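PDB 2QDD: mandelate racemase/muconate lactonizing enzyme from Roseovarius nubinhibens, which is of unknown specific function but belongs to the enolase superfamily, binds magnesium and probably catalyses a racemase- or lactonizing-type reaction on a carboxylate substrate. Local coordinates for residues 86-89 with 90-94; 281-284 with 285-289; 312-315 with 316-319. All blocks are in the same frame, centred on the assembly; numbering follows the deposited sequence.

Interaction 1. Residues 86-89 with 90-94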
loop_
_atom_site.group_PDB
_atom_site.type_symbol
_atom_site.label_atom_id
_atom_site.label_comp_id
_atom_site.label_asym_id
_atom_site.label_seq_id
_atom_site.Cartn_x
_atom_site.Cartn_y
_atom_site.Cartn_z
ATOM N N LEU A 86 0.989 -21.833 33.654
ATOM C CA LEU A 86 0.757 -22.420 32.331
ATOM C C LEU A 86 1.516 -21.729 31.202
ATOM O O LEU A 86 2.087 -22.400 30.340
ATOM C CB LEU A 86 -0.733 -22.434 32.004
ATOM C CG LEU A 86 -1.455 -23.731 32.334
ATOM C CD1 LEU A 86 -2.927 -23.457 32.440
ATOM C CD2 LEU A 86 -1.186 -24.752 31.246
ATOM N N ASP A 87 1.518 -20.395 31.215
ATOM C CA ASP A 87 2.295 -19.613 30.263
ATOM C C ASP A 87 3.783 -19.910 30.391
ATOM O O ASP A 87 4.487 -19.984 29.385
ATOM C CB ASP A 87 2.035 -18.115 30.436
ATOM C CG ASP A 87 0.618 -17.710 30.053
ATOM O OD1 ASP A 87 0.139 -18.094 28.962
ATOM O OD2 ASP A 87 -0.023 -16.991 30.846
ATOM N N HIS A 88 4.249 -20.096 31.625
ATOM C CA HIS A 88 5.640 -20.469 31.889
ATOM C C HIS A 88 6.020 -21.845 31.337
ATOM O O HIS A 88 7.095 -22.005 30.767
ATOM C CB HIS A 88 5.944 -20.406 33.384
ATOM C CG HIS A 88 7.274 -20.983 33.749
ATOM N ND1 HIS A 88 8.461 -20.340 33.474
ATOM C CD2 HIS A 88 7.605 -22.143 34.363
ATOM C CE1 HIS A 88 9.468 -21.077 33.907
ATOM N NE2 HIS A 88 8.975 -22.176 34.451
ATOM N N VAL A 89 5.135 -22.826 31.516
ATOM C CA VAL A 89 5.318 -24.167 30.962
ATOM C C VAL A 89 5.448 -24.113 29.435
ATOM O O VAL A 89 6.330 -24.761 28.862
ATOM C CB VAL A 89 4.176 -25.131 31.419
ATOM C CG1 VAL A 89 4.149 -26.426 30.595
ATOM C CG2 VAL A 89 4.324 -25.458 32.895
ATOM N N ASN A 90 4.592 -23.310 28.796
ATOM C CA ASN A 90 4.660 -23.068 27.351
ATOM C C ASN A 90 5.959 -22.434 26.869
ATOM O O ASN A 90 6.524 -22.867 25.860
ATOM C CB ASN A 90 3.459 -22.252 26.881
ATOM C CG ASN A 90 2.209 -23.095 26.748
ATOM O OD1 ASN A 90 1.938 -23.656 25.687
ATOM N ND2 ASN A 90 1.448 -23.201 27.830
ATOM N N ARG A 91 6.426 -21.427 27.606
ATOM C CA ARG A 91 7.725 -20.791 27.377
ATOM C C ARG A 91 8.911 -21.753 27.418
ATOM O O ARG A 91 9.756 -21.725 26.527
ATOM C CB ARG A 91 7.951 -19.643 28.365
ATOM C CG ARG A 91 7.180 -18.385 28.013
ATOM C CD ARG A 91 7.661 -17.187 28.813
ATOM N NE ARG A 91 7.204 -17.198 30.206
ATOM C CZ ARG A 91 6.007 -16.788 30.631
ATOM N NH1 ARG A 91 5.092 -16.331 29.777
ATOM N NH2 ARG A 91 5.721 -16.842 31.929
ATOM N N VAL A 92 8.960 -22.591 28.452
ATOM C CA VAL A 92 9.977 -23.641 28.578
ATOM C C VAL A 92 9.970 -24.607 27.388
ATOM O O VAL A 92 11.017 -24.833 26.776
ATOM C CB VAL A 92 9.852 -24.397 29.933
ATOM C CG1 VAL A 92 10.751 -25.634 29.960
ATOM C CG2 VAL A 92 10.198 -23.458 31.098
ATOM N N MET A 93 8.793 -25.144 27.050
ATOM C CA MET A 93 8.621 -25.987 25.860
ATOM C C MET A 93 9.110 -25.325 24.563
ATOM O O MET A 93 9.776 -25.971 23.753
ATOM C CB MET A 93 7.161 -26.419 25.689
ATOM C CG MET A 93 6.624 -27.359 26.764
ATOM S SD MET A 93 5.118 -28.204 26.234
ATOM C CE MET A 93 3.905 -26.885 26.306
ATOM N N ASP A 94 8.782 -24.044 24.381
ATOM C CA ASP A 94 9.196 -23.286 23.189
ATOM C C ASP A 94 10.697 -22.989 23.171
ATOM O O ASP A 94 11.304 -22.911 22.108
ATOM C CB ASP A 94 8.412 -21.972 23.075
ATOM C CG ASP A 94 6.952 -22.182 22.672
ATOM O OD1 ASP A 94 6.607 -23.241 22.107
ATOM O OD2 ASP A 94 6.142 -21.265 22.916
HETATM O O HOH W 1 9.320 -18.440 31.598
#
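His88 and Arg91 reach to the same side of helix 86-96 and are joined there by one water, which lies 2.8 Å from His88 ND1 and accepts a hydrogen bond from Arg91 NE at the edge of the guanidinium, in its plane. The arginine chain leaves beside its backbone N and bends about its CG-CD bond (chi3 -75°), which folds the guanidinium back over the preceding turn. One face then lies on the peptide between Asp87 and His88, with Asp87 O 3.6 Å above the plane and over its centre. Cutting Arg91 back to alanine would probably leave this peptide uncovered and the water without its NE donor, setting the His88 ring freer to turn.

The imidazole is met differently by Val92, whose CG2 sits over one face, 4.0 Å from the ring centroid and 26° off the normal, a CH-pi contact. On another flank Asn90 curls back to Leu86: ND2 donates to Leu86 O at 2.7 Å, while the helical bond from Asn90 N to Leu86 O spans 3.1 Å. The two donors arrive from opposite faces of the carbonyl plane, so this one carbonyl oxygen is gripped twice. Val89 CG1 and Met93 CE pack more loosely.

Helix 86-96 belongs to the N-terminal capping domain. Leu86 packs on helix 101-119, where Asp108 also accepts from Asn90 ND2; Asn90 touches helix 274-287 through Thr275 and Arg276; and Arg91 packs on Pro314 of the second subunit.

Interaction 2. Residues 281-284 with 285-289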
loop_
_atom_site.group_PDB
_atom_site.type_symbol
_atom_site.label_atom_id
_atom_site.label_comp_id
_atom_site.label_asym_id
_atom_site.label_seq_id
_atom_site.Cartn_x
_atom_site.Cartn_y
_atom_site.Cartn_z
ATOM N N ARG A 281 -8.387 -17.660 19.810
ATOM C CA ARG A 281 -9.833 -17.524 19.999
ATOM C C ARG A 281 -10.220 -16.099 20.374
ATOM O O ARG A 281 -11.138 -15.523 19.785
ATOM C CB ARG A 281 -10.328 -18.497 21.078
ATOM C CG ARG A 281 -11.852 -18.682 21.109
ATOM C CD ARG A 281 -12.551 -17.713 22.065
ATOM N NE ARG A 281 -12.012 -17.730 23.433
ATOM C CZ ARG A 281 -12.407 -18.568 24.388
ATOM N NH1 ARG A 281 -13.328 -19.487 24.130
ATOM N NH2 ARG A 281 -11.879 -18.491 25.605
ATOM N N ASP A 282 -9.522 -15.555 21.367
ATOM C CA ASP A 282 -9.739 -14.200 21.850
ATOM C C ASP A 282 -9.423 -13.139 20.794
ATOM O O ASP A 282 -10.120 -12.128 20.702
ATOM C CB ASP A 282 -8.891 -13.955 23.105
ATOM C CG ASP A 282 -9.426 -14.692 24.343
ATOM O OD1 ASP A 282 -10.494 -15.356 24.276
ATOM O OD2 ASP A 282 -8.769 -14.593 25.400
ATOM N N PHE A 283 -8.371 -13.372 20.011
ATOM C CA PHE A 283 -8.073 -12.536 18.851
ATOM C C PHE A 283 -9.232 -12.546 17.852
ATOM O O PHE A 283 -9.655 -11.489 17.387
ATOM C CB PHE A 283 -6.765 -12.964 18.169
ATOM C CG PHE A 283 -6.429 -12.153 16.944
ATOM C CD1 PHE A 283 -6.595 -12.686 15.672
ATOM C CD2 PHE A 283 -5.951 -10.856 17.066
ATOM C CE1 PHE A 283 -6.296 -11.942 14.538
ATOM C CE2 PHE A 283 -5.647 -10.101 15.936
ATOM C CZ PHE A 283 -5.819 -10.644 14.673
ATOM N N GLY A 284 -9.742 -13.741 17.545
ATOM C CA GLY A 284 -10.879 -13.912 16.636
ATOM C C GLY A 284 -12.143 -13.187 17.061
ATOM O O GLY A 284 -12.826 -12.587 16.234
ATOM N N VAL A 285 -12.450 -13.250 18.353
ATOM C CA VAL A 285 -13.538 -12.483 18.959
ATOM C C VAL A 285 -13.351 -10.973 18.745
ATOM O O VAL A 285 -14.293 -10.282 18.345
ATOM C CB VAL A 285 -13.673 -12.822 20.474
ATOM C CG1 VAL A 285 -14.610 -11.839 21.195
ATOM C CG2 VAL A 285 -14.153 -14.260 20.660
ATOM N N SER A 286 -12.132 -10.482 18.978
ATOM C CA SER A 286 -11.806 -9.058 18.840
ATOM C C SER A 286 -11.971 -8.505 17.423
ATOM O O SER A 286 -12.281 -7.326 17.251
ATOM C CB SER A 286 -10.385 -8.784 19.336
ATOM O OG SER A 286 -10.230 -9.214 20.676
ATOM N N VAL A 287 -11.765 -9.355 16.416
ATOM C CA VAL A 287 -11.768 -8.925 15.013
ATOM C C VAL A 287 -13.011 -9.405 14.260
ATOM O O VAL A 287 -13.186 -9.121 13.069
ATOM C CB VAL A 287 -10.454 -9.328 14.258
ATOM C CG1 VAL A 287 -9.234 -8.762 14.958
ATOM C CG2 VAL A 287 -10.320 -10.839 14.117
ATOM N N GLY A 288 -13.867 -10.137 14.968
ATOM C CA GLY A 288 -15.167 -10.545 14.452
ATOM C C GLY A 288 -15.126 -11.758 13.547
ATOM O O GLY A 288 -15.959 -11.890 12.655
ATOM N N TRP A 289 -14.155 -12.641 13.772
ATOM C CA TRP A 289 -14.106 -13.924 13.077
ATOM C C TRP A 289 -15.182 -14.865 13.602
ATOM O O TRP A 289 -15.565 -14.798 14.769
ATOM C CB TRP A 289 -12.731 -14.578 13.236
ATOM C CG TRP A 289 -11.659 -14.032 12.327
ATOM C CD1 TRP A 289 -11.829 -13.227 11.238
ATOM C CD2 TRP A 289 -10.246 -14.274 12.429
ATOM N NE1 TRP A 289 -10.614 -12.945 10.661
ATOM C CE2 TRP A 289 -9.626 -13.578 11.369
ATOM C CE3 TRP A 289 -9.447 -15.011 13.314
ATOM C CZ2 TRP A 289 -8.235 -13.592 11.171
ATOM C CZ3 TRP A 289 -8.064 -15.022 13.118
ATOM C CH2 TRP A 289 -7.479 -14.320 12.051
#
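A Schellman motif ends helix 274-287, where the chain turns from helix to strand in the TIM-barrel domain of this enolase-superfamily protein. Gly288 takes a positive phi (81°), a value that favours glycine, and the chain doubles back so that Trp289 N donates to Gly284 O at 2.8 Å. Val287 N adds a weak bond to that oxygen. Directed back by the turn, the indole of Trp289 reaches the preceding helical turn, its CE3 3.8 Å from Gly284 CA.

There it meets Phe283. The phenyl edge is turned toward the indole face in an offset edge-to-face pair, ring planes at 80° and centroids 5.3 Å apart, with Phe283 CE1 3.6 Å from Trp289 CH2. With CG anti to its backbone N (chi1 179°), the phenylalanine swings its ring to this side, and chi2 turns one ring face to Val287 CG1, which lies 4.2 Å from the phenyl centroid. The other methyl of Val287, CG2, stands above a face of the indole, so this one side chain lies against both rings. Phe249 makes a further edge-to-face pair with Phe283.

Farther back on the helix Arg281 NE donates to Asp282 OD1 at 2.9 Å, in the guanidinium plane and nearly along the C-O axis, a salt bridge between sequence neighbours.

Chemically, the helix end combines two kinds of fixing: apolar and aromatic contacts hold the buried rings, while Gly284 O takes the Trp289 amide, with the weak second bond from Val287 N. The paired charges of Arg281 and Asp282 probably offset one another; NH1, through Thr313 OG1 and Ser312 OG, ties this buried arginine to the loop following helix 300-311, while NH2 bonds weakly to Leu127 O.

Interaction 3. Residues 312-315 with 316-319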
loop_
_atom_site.group_PDB
_atom_site.type_symbol
_atom_site.label_atom_id
_atom_site.label_comp_id
_atom_site.label_asym_id
_atom_site.label_seq_id
_atom_site.Cartn_x
_atom_site.Cartn_y
_atom_site.Cartn_z
ATOM N N SER A 312 -16.967 -22.133 25.688
ATOM C CA SER A 312 -16.624 -20.857 26.320
ATOM C C SER A 312 -16.542 -19.692 25.322
ATOM O O SER A 312 -16.343 -18.542 25.718
ATOM C CB SER A 312 -15.299 -20.998 27.070
ATOM O OG SER A 312 -14.256 -21.341 26.175
ATOM N N THR A 313 -16.685 -19.999 24.034
ATOM C CA THR A 313 -16.627 -19.008 22.958
ATOM C C THR A 313 -18.017 -18.399 22.770
ATOM O O THR A 313 -18.995 -19.143 22.674
ATOM C CB THR A 313 -16.153 -19.693 21.650
ATOM O OG1 THR A 313 -14.819 -20.181 21.831
ATOM C CG2 THR A 313 -16.210 -18.764 20.442
ATOM N N PRO A 314 -18.111 -17.048 22.731
ATOM C CA PRO A 314 -19.374 -16.320 22.490
ATOM C C PRO A 314 -20.184 -16.857 21.308
ATOM O O PRO A 314 -19.611 -17.229 20.279
ATOM C CB PRO A 314 -18.908 -14.893 22.193
ATOM C CG PRO A 314 -17.605 -14.762 22.901
ATOM C CD PRO A 314 -16.977 -16.124 22.949
ATOM N N GLU A 315 -21.505 -16.895 21.474
ATOM C CA GLU A 315 -22.424 -17.516 20.510
ATOM C C GLU A 315 -22.280 -16.974 19.076
ATOM O O GLU A 315 -22.333 -17.740 18.110
ATOM C CB GLU A 315 -23.877 -17.415 21.025
ATOM C CG GLU A 315 -24.999 -17.549 19.976
ATOM C CD GLU A 315 -25.359 -18.995 19.651
ATOM O OE1 GLU A 315 -26.493 -19.411 19.978
ATOM O OE2 GLU A 315 -24.518 -19.713 19.059
ATOM N N ALA A 316 -22.063 -15.665 18.950
ATOM C CA ALA A 316 -21.946 -15.008 17.642
ATOM C C ALA A 316 -20.685 -15.399 16.871
ATOM O O ALA A 316 -20.644 -15.300 15.647
ATOM C CB ALA A 316 -22.025 -13.499 17.795
ATOM N N ASN A 317 -19.665 -15.852 17.592
ATOM C CA ASN A 317 -18.388 -16.217 16.987
ATOM C C ASN A 317 -18.193 -17.722 16.859
ATOM O O ASN A 317 -17.291 -18.175 16.165
ATOM C CB ASN A 317 -17.236 -15.600 17.771
ATOM C CG ASN A 317 -17.385 -14.106 17.933
ATOM O OD1 ASN A 317 -17.943 -13.632 18.924
ATOM N ND2 ASN A 317 -16.903 -13.350 16.950
ATOM N N ARG A 318 -19.042 -18.496 17.530
ATOM C CA ARG A 318 -18.881 -19.941 17.565
ATOM C C ARG A 318 -19.712 -20.585 16.466
ATOM O O ARG A 318 -20.898 -20.293 16.322
ATOM C CB ARG A 318 -19.264 -20.485 18.941
ATOM C CG ARG A 318 -19.020 -21.982 19.136
ATOM C CD ARG A 318 -20.115 -22.590 20.000
ATOM N NE ARG A 318 -20.201 -21.910 21.291
ATOM C CZ ARG A 318 -21.317 -21.426 21.826
ATOM N NH1 ARG A 318 -21.268 -20.818 23.004
ATOM N NH2 ARG A 318 -22.480 -21.552 21.197
ATOM N N LEU A 319 -19.077 -21.448 15.682
ATOM C CA LEU A 319 -19.798 -22.309 14.747
ATOM C C LEU A 319 -19.742 -23.764 15.221
ATOM O O LEU A 319 -19.302 -24.027 16.340
ATOM C CB LEU A 319 -19.232 -22.150 13.330
ATOM C CG LEU A 319 -19.350 -20.764 12.686
ATOM C CD1 LEU A 319 -18.332 -20.611 11.570
ATOM C CD2 LEU A 319 -20.751 -20.510 12.164
#
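Arg318 and Glu315, the two residues most covered here, face each other across a type I beta-turn, Pro314 to Asn317, in the loop that follows helix 300-311 of the enolase C-terminal, TIM-barrel domain. The turn is closed by Asn317 N, which donates to Pro314 O at 3.0 Å from above the carbonyl plane. Arg318 N adds only weak bonds to Pro314 O and Glu315 O, and no regular helix forms.

The arginine starts extended, with CG anti to the backbone N (chi1 -175°), then bends at chi2 and chi3 so that the guanidinium comes back over the start of the turn. Glu315 CA lies over one of its faces. From the exposed side Glu315 brings its carboxylate across at about a right angle, the carboxylate and guanidinium planes 53° apart, and OE2 stands 3.5 Å from Arg318 NH2. This is a long salt bridge, made through one oxygen and one nitrogen.

The other side of the group is turned to the backbone. NE donates to Ala310 O, its strongest polar partner, and NH1 bonds weakly to Ala311 O, so the arginine joins the turn to the last residues of helix 300-311.

Thr313, the third contributor, packs its methyl CG2 3.8 Å from Arg318 CB, while its OG1 bonds to Leu309 O. Asn317 is fastened by ND2 to Trp289 O, and its backbone pairs with Met291 of strand 290-293. Pro314 crosses it, its CB 3.6 Å from Asn317 OD1.

Arg318 NH1 also approaches Thr313 O at 2.8 Å, obliquely to the guanidinium plane, but the angle at the hydrogen is only 115°, marking the bond as weak.

Overall arrangement
Interactions 2 and 3 are neighbours in the barrel domain, their centres 10 Å apart. Their polar join is Arg281 NH1, 2.8 Å from Thr313 OG1 and 2.9 Å from Ser312 OG, both probable hydrogen bonds, and Val285 CG2 packs on Pro314 CD at 4.1 Å. Interaction 1 belongs to the N-terminal domain, with nearest atoms about 10 Å from interaction 2 and about 13 Å from interaction 3. Across the subunit interface the link is closer, since Arg91 packs on Pro314 of the second subunit. Of the three, interaction 2 approaches the metal site, the Trp289 side chain lying about 11 Å from that of Asp243, a magnesium ligand, though no ion is bound to this chain in the model.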